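Local structure of glucosidase (Croceicoccus marinus, 5Z3K) at residues 71-75 / 76-80; 88-91 / 92-96; 180-183 / 184-187; 247-250 / 251-254; 284-287 / 288-292. The protein probably hydrolyses O-glycosyl bonds as a family 39 beta-glucosidase of a deep-sea bacterium. All coordinates share one frame; numbering follows the deposited sequence.

Overall arrangement
All five contacts are local and lie in series along the chain; none nests in or crosses another. Interaction 1 closes a turn in the long loop after strand 53-55, and interaction 2 opens helix 89-100, which follows it. These two touch: Leu72 CD2 lies 3.6 Å from Thr91 OG1. Interactions 3 and 4 lie at the C-terminal ends of helices 169-186 and 238-252, their centres about 24 Å apart, and interaction 5 lies toward the end of helix 277-291. The last three helices each link consecutive parallel strands of the eight-stranded barrel; interaction 5 also reaches the mixed beta sheet through strand 357-363.

Interaction 1 of 5, residues 71-75 / 76-80; sequences SLFPD and WSADP
Asp75 OD1 takes two hydrogen bonds from Ser77 at the opening of a type I beta turn from Asp75 to Ala78. Ser77 OG donates at 2.5 Å to Asp75 OD1 on its syn side, while Ser77 N donates at 2.8 Å to the same Asp75 OD1 on its anti side; both come from one face of the carboxylate plane, about 25° out of it. The turn is closed by Ala78 N, 3.0 Å from Asp75 O. With CG anti to the backbone N and beside the carbonyl carbon (chi1 179°), the Asp75 carboxylate reaches forward along the chain to Ser77. Replacing Asp75 with an alanine would probably leave Ser77 N and OG without this shared acceptor and the Ser77 hydroxyl less fixed in rotation. The Phe73 ring meets the six-membered ring of Trp76 obliquely, planes at 51° and centroids 5.0 Å apart, with Phe73 CD2 over one face of the indole, offset toward the rim, 3.7 Å from Trp76 CE3. Trp76 NE1 is bonded to Asp64 O, and Lys125 of helix 123-138 binds the carbonyls of Trp76 and Ala78, tying this loop to the helical layer. A glycerol, probably from the crystallisation liquor, sits beside the indole. At the far end of the Phe73 ring, Phe73 CZ reaches Pro80 CA at 3.8 Å, while Ala78 O lies in the ring plane, 3.7 Å from Phe73 CZ.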
loop_
_atom_site.group_PDB
_atom_site.type_symbol
_atom_site.label_atom_id
_atom_site.label_comp_id
_atom_site.label_asym_id
_atom_site.label_seq_id
_atom_site.Cartn_x
_atom_site.Cartn_y
_atom_site.Cartn_z
ATOM N N SER A 71 -19.057 -8.576 13.905
ATOM C CA SER A 71 -17.743 -9.094 14.262
ATOM C C SER A 71 -17.574 -10.525 13.762
ATOM O O SER A 71 -18.546 -11.257 13.568
ATOM C CB SER A 71 -17.554 -9.037 15.783
ATOM O OG SER A 71 -16.355 -9.685 16.206
ATOM N N LEU A 72 -16.310 -10.925 13.575
ATOM C CA LEU A 72 -16.001 -12.283 13.131
ATOM C C LEU A 72 -16.429 -13.323 14.158
ATOM O O LEU A 72 -16.674 -14.480 13.802
ATOM C CB LEU A 72 -14.501 -12.424 12.855
ATOM C CG LEU A 72 -13.896 -11.708 11.640
ATOM C CD1 LEU A 72 -12.394 -11.569 11.837
ATOM C CD2 LEU A 72 -14.183 -12.487 10.384
ATOM N N PHE A 73 -16.481 -12.941 15.435
ATOM C CA PHE A 73 -16.975 -13.798 16.509
ATOM C C PHE A 73 -18.010 -12.972 17.260
ATOM O O PHE A 73 -17.686 -12.291 18.241
ATOM C CB PHE A 73 -15.835 -14.259 17.416
ATOM C CG PHE A 73 -16.148 -15.501 18.199
ATOM C CD1 PHE A 73 -16.085 -16.749 17.597
ATOM C CD2 PHE A 73 -16.478 -15.419 19.547
ATOM C CE1 PHE A 73 -16.365 -17.897 18.319
ATOM C CE2 PHE A 73 -16.753 -16.557 20.275
ATOM C CZ PHE A 73 -16.699 -17.801 19.660
ATOM N N PRO A 74 -19.263 -12.970 16.798
ATOM C CA PRO A 74 -20.216 -11.950 17.264
ATOM C C PRO A 74 -20.668 -12.119 18.702
ATOM O O PRO A 74 -21.077 -11.126 19.312
ATOM C CB PRO A 74 -21.399 -12.095 16.293
ATOM C CG PRO A 74 -21.243 -13.438 15.686
ATOM C CD PRO A 74 -19.788 -13.763 15.679
ATOM N N ASP A 75 -20.609 -13.326 19.256
ATOM C CA ASP A 75 -21.106 -13.622 20.601
ATOM C C ASP A 75 -19.986 -14.308 21.365
ATOM O O ASP A 75 -19.708 -15.490 21.136
ATOM C CB ASP A 75 -22.351 -14.510 20.530
ATOM C CG ASP A 75 -22.914 -14.876 21.897
ATOM O OD1 ASP A 75 -22.209 -14.777 22.921
ATOM O OD2 ASP A 75 -24.091 -15.288 21.932
ATOM N N TRP A 76 -19.368 -13.591 22.301
ATOM C CA TRP A 76 -18.208 -14.154 22.983
ATOM C C TRP A 76 -18.566 -15.234 24.004
ATOM O O TRP A 76 -17.654 -15.840 24.577
ATOM C CB TRP A 76 -17.402 -13.030 23.638
ATOM C CG TRP A 76 -16.515 -12.343 22.637
ATOM C CD1 TRP A 76 -16.729 -11.131 22.034
ATOM C CD2 TRP A 76 -15.290 -12.848 22.103
ATOM N NE1 TRP A 76 -15.699 -10.850 21.156
ATOM C CE2 TRP A 76 -14.804 -11.888 21.180
ATOM C CE3 TRP A 76 -14.550 -14.017 22.315
ATOM C CZ2 TRP A 76 -13.612 -12.067 20.475
ATOM C CZ3 TRP A 76 -13.359 -14.191 21.616
ATOM C CH2 TRP A 76 -12.903 -13.217 20.707
ATOM N N SER A 77 -19.848 -15.516 24.230
ATOM C CA SER A 77 -20.221 -16.657 25.056
ATOM C C SER A 77 -20.341 -17.949 24.256
ATOM O O SER A 77 -20.508 -19.018 24.855
ATOM C CB SER A 77 -21.545 -16.376 25.776
ATOM O OG SER A 77 -22.630 -16.348 24.861
ATOM N N ALA A 78 -20.249 -17.878 22.928
ATOM C CA ALA A 78 -20.468 -19.037 22.071
ATOM C C ALA A 78 -19.282 -19.998 22.120
ATOM O O ALA A 78 -18.168 -19.641 22.505
ATOM C CB ALA A 78 -20.724 -18.599 20.628
ATOM N N ASP A 79 -19.544 -21.233 21.715
ATOM C CA ASP A 79 -18.513 -22.266 21.644
ATOM C C ASP A 79 -17.473 -21.906 20.584
ATOM O O ASP A 79 -17.806 -21.862 19.393
ATOM C CB ASP A 79 -19.188 -23.600 21.327
ATOM C CG ASP A 79 -18.220 -24.763 21.228
ATOM O OD1 ASP A 79 -16.987 -24.570 21.232
ATOM O OD2 ASP A 79 -18.720 -25.903 21.131
ATOM N N PRO A 80 -16.210 -21.673 20.960
ATOM C CA PRO A 80 -15.201 -21.280 19.961
ATOM C C PRO A 80 -14.743 -22.418 19.065
ATOM O O PRO A 80 -13.992 -22.163 18.116
ATOM C CB PRO A 80 -14.044 -20.770 20.823
ATOM C CG PRO A 80 -14.154 -21.593 22.068
ATOM C CD PRO A 80 -15.632 -21.781 22.310
#

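Interaction 2 of 5, residues 88-91 / 92-96; sequences FAAT and DTWVG
Asp92 and Trp94 both set CG beside their own nitrogen and anti to their carbonyl carbon (chi1 -77° and -73°), which turns each side chain back toward the residue four places earlier in the first turns of helix 89-100. For Asp92 that residue is Phe88: Asp92 OD1 stops 3.5 Å from Phe88 CB, so the carboxylate lies alongside the start of the phenylalanine side chain. For Trp94 it is Ala90. The methyl Ala90 CB touches the six-membered ring at Trp94 CZ3, 3.8 Å away, and Trp94 CE3 lies 3.3 Å from Ala90 O. Thr91 and Val95 meet more lightly, methyl to methyl, with Thr91 CG2 and Val95 CG2 4.2 Å apart.

Backbone bonds of the i to i+4 kind run beneath these side chains. The shortest joins Asp92 N to Phe88 O at 2.6 Å. Ala89 O accepts from Thr93 N and also from a water, which lies 3.2 Å from Thr93 OG1 and links that hydroxyl to the carbonyl.

The polar ends are turned to other parts of the fold. Asp92 OD1 is hydrogen-bonded to His136, whose ring stacks on Phe88, while Trp94 NE1 donates a hydrogen bond to Ala31 O and Thr91 OG1 bonds to Ser61 OG. The chemistry thus sets the apolar contacts of Ala90 with Trp94 and, more lightly, of Thr91 with Val95 beside a polar member, Asp92, whose partner is His136; the aspartate would probably help polarise the histidine that covers Phe88.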
loop_
_atom_site.group_PDB
_atom_site.type_symbol
_atom_site.label_atom_id
_atom_site.label_comp_id
_atom_site.label_asym_id
_atom_site.label_seq_id
_atom_site.Cartn_x
_atom_site.Cartn_y
_atom_site.Cartn_z
ATOM N N PHE A 88 -18.255 -15.536 9.068
ATOM C CA PHE A 88 -17.263 -15.470 7.998
ATOM C C PHE A 88 -17.820 -14.959 6.670
ATOM O O PHE A 88 -17.031 -14.687 5.760
ATOM C CB PHE A 88 -16.640 -16.855 7.752
ATOM C CG PHE A 88 -15.723 -17.353 8.855
ATOM C CD1 PHE A 88 -14.688 -16.568 9.350
ATOM C CD2 PHE A 88 -15.874 -18.636 9.360
ATOM C CE1 PHE A 88 -13.826 -17.052 10.342
ATOM C CE2 PHE A 88 -15.010 -19.132 10.355
ATOM C CZ PHE A 88 -13.990 -18.331 10.848
ATOM N N ALA A 89 -19.136 -14.806 6.532
ATOM C CA ALA A 89 -19.733 -14.700 5.203
ATOM C C ALA A 89 -19.158 -13.529 4.413
ATOM O O ALA A 89 -18.673 -13.707 3.288
ATOM C CB ALA A 89 -21.254 -14.582 5.303
ATOM N N ALA A 90 -19.219 -12.314 4.968
ATOM C CA ALA A 90 -18.787 -11.168 4.169
ATOM C C ALA A 90 -17.284 -11.217 3.946
ATOM O O ALA A 90 -16.796 -10.920 2.846
ATOM C CB ALA A 90 -19.194 -9.855 4.848
ATOM N N THR A 91 -16.538 -11.600 4.982
ATOM C CA THR A 91 -15.090 -11.705 4.845
ATOM C C THR A 91 -14.716 -12.778 3.821
ATOM O O THR A 91 -13.793 -12.588 3.018
ATOM C CB THR A 91 -14.456 -11.995 6.207
ATOM O OG1 THR A 91 -14.876 -11.006 7.152
ATOM C CG2 THR A 91 -12.926 -11.961 6.099
ATOM N N ASP A 92 -15.444 -13.898 3.817
ATOM C CA ASP A 92 -15.234 -14.922 2.797
ATOM C C ASP A 92 -15.380 -14.337 1.402
ATOM O O ASP A 92 -14.622 -14.681 0.490
ATOM C CB ASP A 92 -16.245 -16.063 2.956
ATOM C CG ASP A 92 -15.913 -17.009 4.089
ATOM O OD1 ASP A 92 -14.841 -16.870 4.715
ATOM O OD2 ASP A 92 -16.753 -17.896 4.358
ATOM N N THR A 93 -16.376 -13.474 1.211
ATOM C CA THR A 93 -16.617 -12.902 -0.106
ATOM C C THR A 93 -15.443 -12.031 -0.540
ATOM O O THR A 93 -14.948 -12.150 -1.668
ATOM C CB THR A 93 -17.924 -12.119 -0.077
ATOM O OG1 THR A 93 -18.987 -13.047 0.169
ATOM C CG2 THR A 93 -18.187 -11.405 -1.396
ATOM N N TRP A 94 -14.956 -11.180 0.362
ATOM C CA TRP A 94 -13.846 -10.302 0.012
ATOM C C TRP A 94 -12.550 -11.084 -0.170
ATOM O O TRP A 94 -11.730 -10.750 -1.039
ATOM C CB TRP A 94 -13.703 -9.215 1.073
ATOM C CG TRP A 94 -14.803 -8.174 0.990
ATOM C CD1 TRP A 94 -15.236 -7.537 -0.134
ATOM C CD2 TRP A 94 -15.579 -7.639 2.077
ATOM N NE1 TRP A 94 -16.241 -6.649 0.177
ATOM C CE2 TRP A 94 -16.471 -6.693 1.527
ATOM C CE3 TRP A 94 -15.620 -7.885 3.456
ATOM C CZ2 TRP A 94 -17.396 -5.982 2.309
ATOM C CZ3 TRP A 94 -16.541 -7.177 4.239
ATOM C CH2 TRP A 94 -17.416 -6.241 3.660
ATOM N N VAL A 95 -12.345 -12.128 0.638
ATOM C CA VAL A 95 -11.169 -12.980 0.458
ATOM C C VAL A 95 -11.220 -13.662 -0.902
ATOM O O VAL A 95 -10.225 -13.710 -1.636
ATOM C CB VAL A 95 -11.072 -13.999 1.608
ATOM C CG1 VAL A 95 -10.119 -15.146 1.267
ATOM C CG2 VAL A 95 -10.637 -13.295 2.896
ATOM N N GLY A 96 -12.388 -14.192 -1.265
ATOM C CA GLY A 96 -12.513 -14.824 -2.565
ATOM C C GLY A 96 -12.303 -13.848 -3.707
ATOM O O GLY A 96 -11.661 -14.180 -4.706
HETATM O O HOH W 1 -19.981 -15.538 1.870
#

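Interaction 3 of 5, residues 180-183 / 184-187; sequences ARAV and KRVD
Ala180 O receives Lys184 N at 3.0 Å, one of the i to i+4 bonds of the last turns of helix 169-186. The lysine's CG also lies against this carbonyl, 3.3 Å from Ala180 O, before the chain bends at chi2 (-62°) and carries NZ off to Asp222 and to the carbonyls of Pro188 and Leu190.

At Arg181 the carbonyl accepts from Arg185 N at 2.9 Å. The same oxygen stands centrally over one face of the Arg185 guanidinium, 3.9 Å above its plane. Arg185 extends through chi2 and bends at chi3, laying this flat group back along the helix until its NH2 is 3.8 Å from Arg181 CB. Arg181 NE lies 4.4 Å from Arg185 NH2, and both arginines form salt bridges to Glu127, Arg185 also to Glu131; these carboxylates probably balance the charge.

Ala182 O accepts from Val186 N and is touched by Val186 CG2 at 3.3 Å. Val183 O takes Asp187 N at 3.2 Å, together with a weaker bond from Val186 N; Asp187 is the first residue to leave helical geometry.

The helix is the crossover from strand 151-154 to strand 191-197 in a beta-alpha-beta unit. Ala180 and Val183 pack on Val192 of strand 191-197, whereas Ala182 and Val186 meet Glu131 of helix 123-138.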
loop_
_atom_site.group_PDB
_atom_site.type_symbol
_atom_site.label_atom_id
_atom_site.label_comp_id
_atom_site.label_asym_id
_atom_site.label_seq_id
_atom_site.Cartn_x
_atom_site.Cartn_y
_atom_site.Cartn_z
ATOM N N ALA A 180 0.285 -14.170 17.630
ATOM C CA ALA A 180 1.452 -14.766 16.989
ATOM C C ALA A 180 1.535 -16.264 17.266
ATOM O O ALA A 180 1.816 -17.062 16.359
ATOM C CB ALA A 180 2.726 -14.059 17.458
ATOM N N ARG A 181 1.319 -16.664 18.525
ATOM C CA ARG A 181 1.258 -18.086 18.856
ATOM C C ARG A 181 0.211 -18.809 18.016
ATOM O O ARG A 181 0.464 -19.905 17.504
ATOM C CB ARG A 181 0.954 -18.272 20.345
ATOM C CG ARG A 181 2.183 -18.176 21.243
ATOM C CD ARG A 181 1.905 -18.732 22.637
ATOM N NE ARG A 181 0.703 -18.144 23.220
ATOM C CZ ARG A 181 0.693 -17.016 23.922
ATOM N NH1 ARG A 181 1.826 -16.358 24.148
ATOM N NH2 ARG A 181 -0.446 -16.548 24.408
ATOM N N ALA A 182 -0.981 -18.221 17.881
ATOM C CA ALA A 182 -2.047 -18.895 17.145
ATOM C C ALA A 182 -1.708 -19.018 15.663
ATOM O O ALA A 182 -1.909 -20.079 15.060
ATOM C CB ALA A 182 -3.372 -18.155 17.333
ATOM N N VAL A 183 -1.184 -17.952 15.058
ATOM C CA VAL A 183 -0.840 -18.001 13.639
ATOM C C VAL A 183 0.230 -19.060 13.391
ATOM O O VAL A 183 0.121 -19.881 12.471
ATOM C CB VAL A 183 -0.378 -16.613 13.157
ATOM C CG1 VAL A 183 0.373 -16.721 11.834
ATOM C CG2 VAL A 183 -1.564 -15.659 13.047
ATOM N N LYS A 184 1.278 -19.063 14.218
ATOM C CA LYS A 184 2.380 -19.994 14.006
ATOM C C LYS A 184 1.976 -21.429 14.325
ATOM O O LYS A 184 2.512 -22.368 13.728
ATOM C CB LYS A 184 3.578 -19.578 14.854
ATOM C CG LYS A 184 4.187 -18.241 14.445
ATOM C CD LYS A 184 4.718 -18.293 13.020
ATOM C CE LYS A 184 5.590 -17.091 12.715
ATOM N NZ LYS A 184 6.117 -17.172 11.337
ATOM N N ARG A 185 1.040 -21.615 15.256
ATOM C CA ARG A 185 0.528 -22.952 15.534
ATOM C C ARG A 185 -0.192 -23.528 14.318
ATOM O O ARG A 185 -0.105 -24.731 14.044
ATOM C CB ARG A 185 -0.395 -22.901 16.754
ATOM C CG ARG A 185 -1.047 -24.215 17.150
ATOM C CD ARG A 185 -1.848 -24.031 18.444
ATOM N NE ARG A 185 -1.085 -23.295 19.454
ATOM C CZ ARG A 185 -1.502 -22.194 20.078
ATOM N NH1 ARG A 185 -2.693 -21.667 19.814
ATOM N NH2 ARG A 185 -0.718 -21.616 20.978
ATOM N N VAL A 186 -0.898 -22.685 13.563
ATOM C CA VAL A 186 -1.626 -23.192 12.405
ATOM C C VAL A 186 -0.658 -23.581 11.298
ATOM O O VAL A 186 -0.779 -24.649 10.686
ATOM C CB VAL A 186 -2.647 -22.149 11.923
ATOM C CG1 VAL A 186 -3.262 -22.588 10.585
ATOM C CG2 VAL A 186 -3.702 -21.920 12.980
ATOM N N ASP A 187 0.323 -22.733 11.040
ATOM C CA ASP A 187 1.277 -22.937 9.967
ATOM C C ASP A 187 2.495 -22.054 10.207
ATOM O O ASP A 187 2.396 -20.821 10.139
ATOM C CB ASP A 187 0.616 -22.627 8.624
ATOM C CG ASP A 187 1.534 -22.856 7.441
ATOM O OD1 ASP A 187 2.669 -23.359 7.613
ATOM O OD2 ASP A 187 1.110 -22.524 6.319
#

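Interaction 4 of 5, residues 247-250 / 251-254; sequences RAIV and DKYG
Arg247 and Asp251, one helical turn apart, form a salt bridge just before helix 238-252 ends in a Schellman motif. From Arg247 CB the chain leaves with CG anti to the backbone N (chi1 180°), and CG comes within 3.7 Å of Asp251 OD2. Bends at chi2 and chi3 then turn CD past that same oxygen and bring the guanidinium up to Asp251 OD1. NE and NH2 of Arg247 each lie 3.1 Å from Asp251 OD1; both are bent, weak hydrogen bonds, near 130° at the hydrogen. The side chains cross at about a right angle, though the two flat groups are turned only 21° apart. At the tip, NH1 is held by Thr258 O, at the approach to strand 259-266.

The helix unwinds over the next residues. Gly254, at positive phi, is the C-prime residue: its N bonds to Asp251 O, and Phe255 N returns to Val250 O. Tyr253 packs against helix 208-216 at Leu211. Its ring edge is directed at the backbone one turn back, with Tyr253 CD1 3.2 Å from Ile249 O, which lies in the ring plane.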
loop_
_atom_site.group_PDB
_atom_site.type_symbol
_atom_site.label_atom_id
_atom_site.label_comp_id
_atom_site.label_asym_id
_atom_site.label_seq_id
_atom_site.Cartn_x
_atom_site.Cartn_y
_atom_site.Cartn_z
ATOM N N ARG A 247 13.965 1.141 9.681
ATOM C CA ARG A 247 14.918 0.055 9.517
ATOM C C ARG A 247 16.002 0.112 10.581
ATOM O O ARG A 247 16.337 -0.910 11.190
ATOM C CB ARG A 247 15.543 0.120 8.122
ATOM C CG ARG A 247 16.562 -0.982 7.882
ATOM C CD ARG A 247 15.851 -2.266 7.513
ATOM N NE ARG A 247 15.653 -3.137 8.668
ATOM C CZ ARG A 247 14.824 -4.178 8.692
ATOM N NH1 ARG A 247 14.093 -4.476 7.620
ATOM N NH2 ARG A 247 14.722 -4.923 9.794
ATOM N N ALA A 248 16.529 1.309 10.848
ATOM C CA ALA A 248 17.604 1.444 11.836
ATOM C C ALA A 248 17.138 1.091 13.250
ATOM O O ALA A 248 17.894 0.492 14.025
ATOM C CB ALA A 248 18.166 2.863 11.802
ATOM N N ILE A 249 15.910 1.472 13.616
ATOM C CA ILE A 249 15.413 1.168 14.960
ATOM C C ILE A 249 15.123 -0.320 15.098
ATOM O O ILE A 249 15.428 -0.937 16.130
ATOM C CB ILE A 249 14.170 2.018 15.276
ATOM C CG1 ILE A 249 14.543 3.488 15.383
ATOM C CG2 ILE A 249 13.483 1.543 16.558
ATOM C CD1 ILE A 249 13.378 4.393 15.188
ATOM N N VAL A 250 14.527 -0.923 14.068
ATOM C CA VAL A 250 14.253 -2.355 14.109
ATOM C C VAL A 250 15.554 -3.150 14.179
ATOM O O VAL A 250 15.661 -4.126 14.932
ATOM C CB VAL A 250 13.392 -2.765 12.899
ATOM C CG1 VAL A 250 13.256 -4.273 12.827
ATOM C CG2 VAL A 250 12.019 -2.105 12.995
ATOM N N ASP A 251 16.562 -2.752 13.401
ATOM C CA ASP A 251 17.836 -3.469 13.449
ATOM C C ASP A 251 18.491 -3.336 14.820
ATOM O O ASP A 251 19.162 -4.265 15.289
ATOM C CB ASP A 251 18.791 -2.942 12.381
ATOM C CG ASP A 251 18.428 -3.383 10.972
ATOM O OD1 ASP A 251 17.602 -4.310 10.789
ATOM O OD2 ASP A 251 18.990 -2.778 10.035
ATOM N N LYS A 252 18.291 -2.236 15.462
ATOM C CA LYS A 252 18.881 -1.965 16.753
ATOM C C LYS A 252 18.437 -2.987 17.768
ATOM O O LYS A 252 19.128 -3.241 18.656
ATOM C CB LYS A 252 18.548 -0.566 17.160
ATOM C CG LYS A 252 18.990 -0.081 18.509
ATOM C CD LYS A 252 18.222 1.165 18.899
ATOM C CE LYS A 252 18.610 2.290 17.993
ATOM N NZ LYS A 252 17.816 3.533 18.086
ATOM N N TYR A 253 17.239 -3.507 17.648
ATOM C CA TYR A 253 16.743 -4.552 18.534
ATOM C C TYR A 253 17.075 -5.950 18.036
ATOM O O TYR A 253 16.511 -6.923 18.545
ATOM C CB TYR A 253 15.232 -4.409 18.736
ATOM C CG TYR A 253 14.885 -3.245 19.636
ATOM C CD1 TYR A 253 14.843 -1.953 19.135
ATOM C CD2 TYR A 253 14.640 -3.434 20.991
ATOM C CE1 TYR A 253 14.548 -0.881 19.948
ATOM C CE2 TYR A 253 14.338 -2.366 21.814
ATOM C CZ TYR A 253 14.298 -1.090 21.282
ATOM O OH TYR A 253 14.008 -0.011 22.083
ATOM N N GLY A 254 17.978 -6.070 17.067
ATOM C CA GLY A 254 18.416 -7.354 16.558
ATOM C C GLY A 254 17.521 -7.987 15.514
ATOM O O GLY A 254 17.826 -9.096 15.052
#

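Interaction 5 of 5, residues 284-287 / 288-292; sequences LAAA and AIYMQ
Ala286 and Tyr290 are joined through the backbone by one of four successive i to i+4 bonds in helix 277-291: Tyr290 N lies 2.9 Å from Ala286 O. The others link Ala288 N to Leu284 O, Ile289 N to Ala285 O and Met291 N to Ala287 O, and N-H...O angles of 150 to 168° mark all four as regular helix.

Four alanines in a row, Ala285 to Ala288, keep the helix surface slim. The Tyr290 ring turns back toward Ala286, putting CD2 3.2 Å from Ala286 O and CE2 4.2 Å from Ala286 CB. Its hydroxyl is bonded to Asp353 O and Gly356 N. A leucine here would probably leave Asp353 O and Gly356 N without the hydroxyl they share and lose the ring's contact with Ala286 CB. Met291, a selenomethionine here, has CG between its nitrogen and carbonyl carbon (chi1 75°) and bends at chi3, so that CE curls back to 3.6 Å from Ala287 O. Ile289 CG1 rests 3.3 Å from Ala285 O.

The helix joins barrel strands 259-266 and 298-301. Leu284, Ala287 and Met291 pack on Trp265 of strand 259-266, Ala285 and Ala288 on Val337 of helix 329-341, and Ile289 and Tyr290 on strand 357-363 of the mixed sheet.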
loop_
_atom_site.group_PDB
_atom_site.type_symbol
_atom_site.label_atom_id
_atom_site.label_comp_id
_atom_site.label_asym_id
_atom_site.label_seq_id
_atom_site.Cartn_x
_atom_site.Cartn_y
_atom_site.Cartn_z
ATOM N N LEU A 284 1.394 10.025 -6.188
ATOM C CA LEU A 284 1.421 8.614 -5.825
ATOM C C LEU A 284 2.277 7.814 -6.804
ATOM O O LEU A 284 2.936 6.851 -6.393
ATOM C CB LEU A 284 -0.004 8.063 -5.711
ATOM C CG LEU A 284 -0.800 7.704 -6.950
ATOM C CD1 LEU A 284 -0.616 6.222 -7.256
ATOM C CD2 LEU A 284 -2.282 8.048 -6.722
ATOM N N ALA A 285 2.342 8.229 -8.074
ATOM C CA ALA A 285 3.250 7.563 -9.001
ATOM C C ALA A 285 4.710 7.841 -8.641
ATOM O O ALA A 285 5.540 6.922 -8.635
ATOM C CB ALA A 285 2.941 7.984 -10.443
ATOM N N ALA A 286 5.049 9.094 -8.328
ATOM C CA ALA A 286 6.424 9.382 -7.920
ATOM C C ALA A 286 6.775 8.672 -6.617
ATOM O O ALA A 286 7.900 8.185 -6.452
ATOM C CB ALA A 286 6.643 10.892 -7.774
ATOM N N ALA A 287 5.828 8.589 -5.679
ATOM C CA ALA A 287 6.112 7.921 -4.408
ATOM C C ALA A 287 6.409 6.441 -4.614
ATOM O O ALA A 287 7.342 5.890 -4.017
ATOM C CB ALA A 287 4.935 8.098 -3.437
ATOM N N ALA A 288 5.592 5.769 -5.436
ATOM C CA ALA A 288 5.862 4.377 -5.774
ATOM C C ALA A 288 7.247 4.210 -6.397
ATOM O O ALA A 288 7.980 3.280 -6.053
ATOM C CB ALA A 288 4.782 3.858 -6.723
ATOM N N ILE A 289 7.623 5.100 -7.323
ATOM C CA ILE A 289 8.933 4.980 -7.958
ATOM C C ILE A 289 10.038 5.154 -6.926
ATOM O O ILE A 289 10.994 4.368 -6.877
ATOM C CB ILE A 289 9.072 5.985 -9.115
ATOM C CG1 ILE A 289 8.094 5.586 -10.231
ATOM C CG2 ILE A 289 10.518 6.005 -9.635
ATOM C CD1 ILE A 289 7.931 6.609 -11.368
ATOM N N TYR A 290 9.925 6.182 -6.081
ATOM C CA TYR A 290 10.993 6.428 -5.118
ATOM C C TYR A 290 11.082 5.313 -4.082
ATOM O O TYR A 290 12.187 4.974 -3.647
ATOM C CB TYR A 290 10.801 7.784 -4.425
ATOM C CG TYR A 290 11.087 8.961 -5.335
ATOM C CD1 TYR A 290 12.152 8.933 -6.227
ATOM C CD2 TYR A 290 10.271 10.091 -5.318
ATOM C CE1 TYR A 290 12.405 10.003 -7.078
ATOM C CE2 TYR A 290 10.512 11.168 -6.173
ATOM C CZ TYR A 290 11.588 11.116 -7.040
ATOM O OH TYR A 290 11.831 12.177 -7.881
HETATM N N MSE A 291 9.960 4.714 -3.683
HETATM C CA MSE A 291 10.039 3.712 -2.624
HETATM C C MSE A 291 10.469 2.356 -3.177
HETATM O O MSE A 291 10.764 1.446 -2.414
HETATM C CB MSE A 291 8.702 3.589 -1.879
HETATM C CG MSE A 291 7.634 2.839 -2.649
HETATM SE SE MSE A 291 6.078 2.523 -1.518
HETATM C CE MSE A 291 5.364 4.332 -1.407
ATOM N N GLN A 292 10.511 2.215 -4.508
ATOM C CA GLN A 292 11.036 0.980 -5.085
ATOM C C GLN A 292 12.488 0.757 -4.681
ATOM O O GLN A 292 12.943 -0.389 -4.591
ATOM C CB GLN A 292 10.889 1.007 -6.610
ATOM C CG GLN A 292 11.473 -0.202 -7.359
ATOM C CD GLN A 292 10.664 -1.492 -7.224
ATOM O OE1 GLN A 292 11.162 -2.576 -7.542
ATOM N NE2 GLN A 292 9.414 -1.385 -6.765
#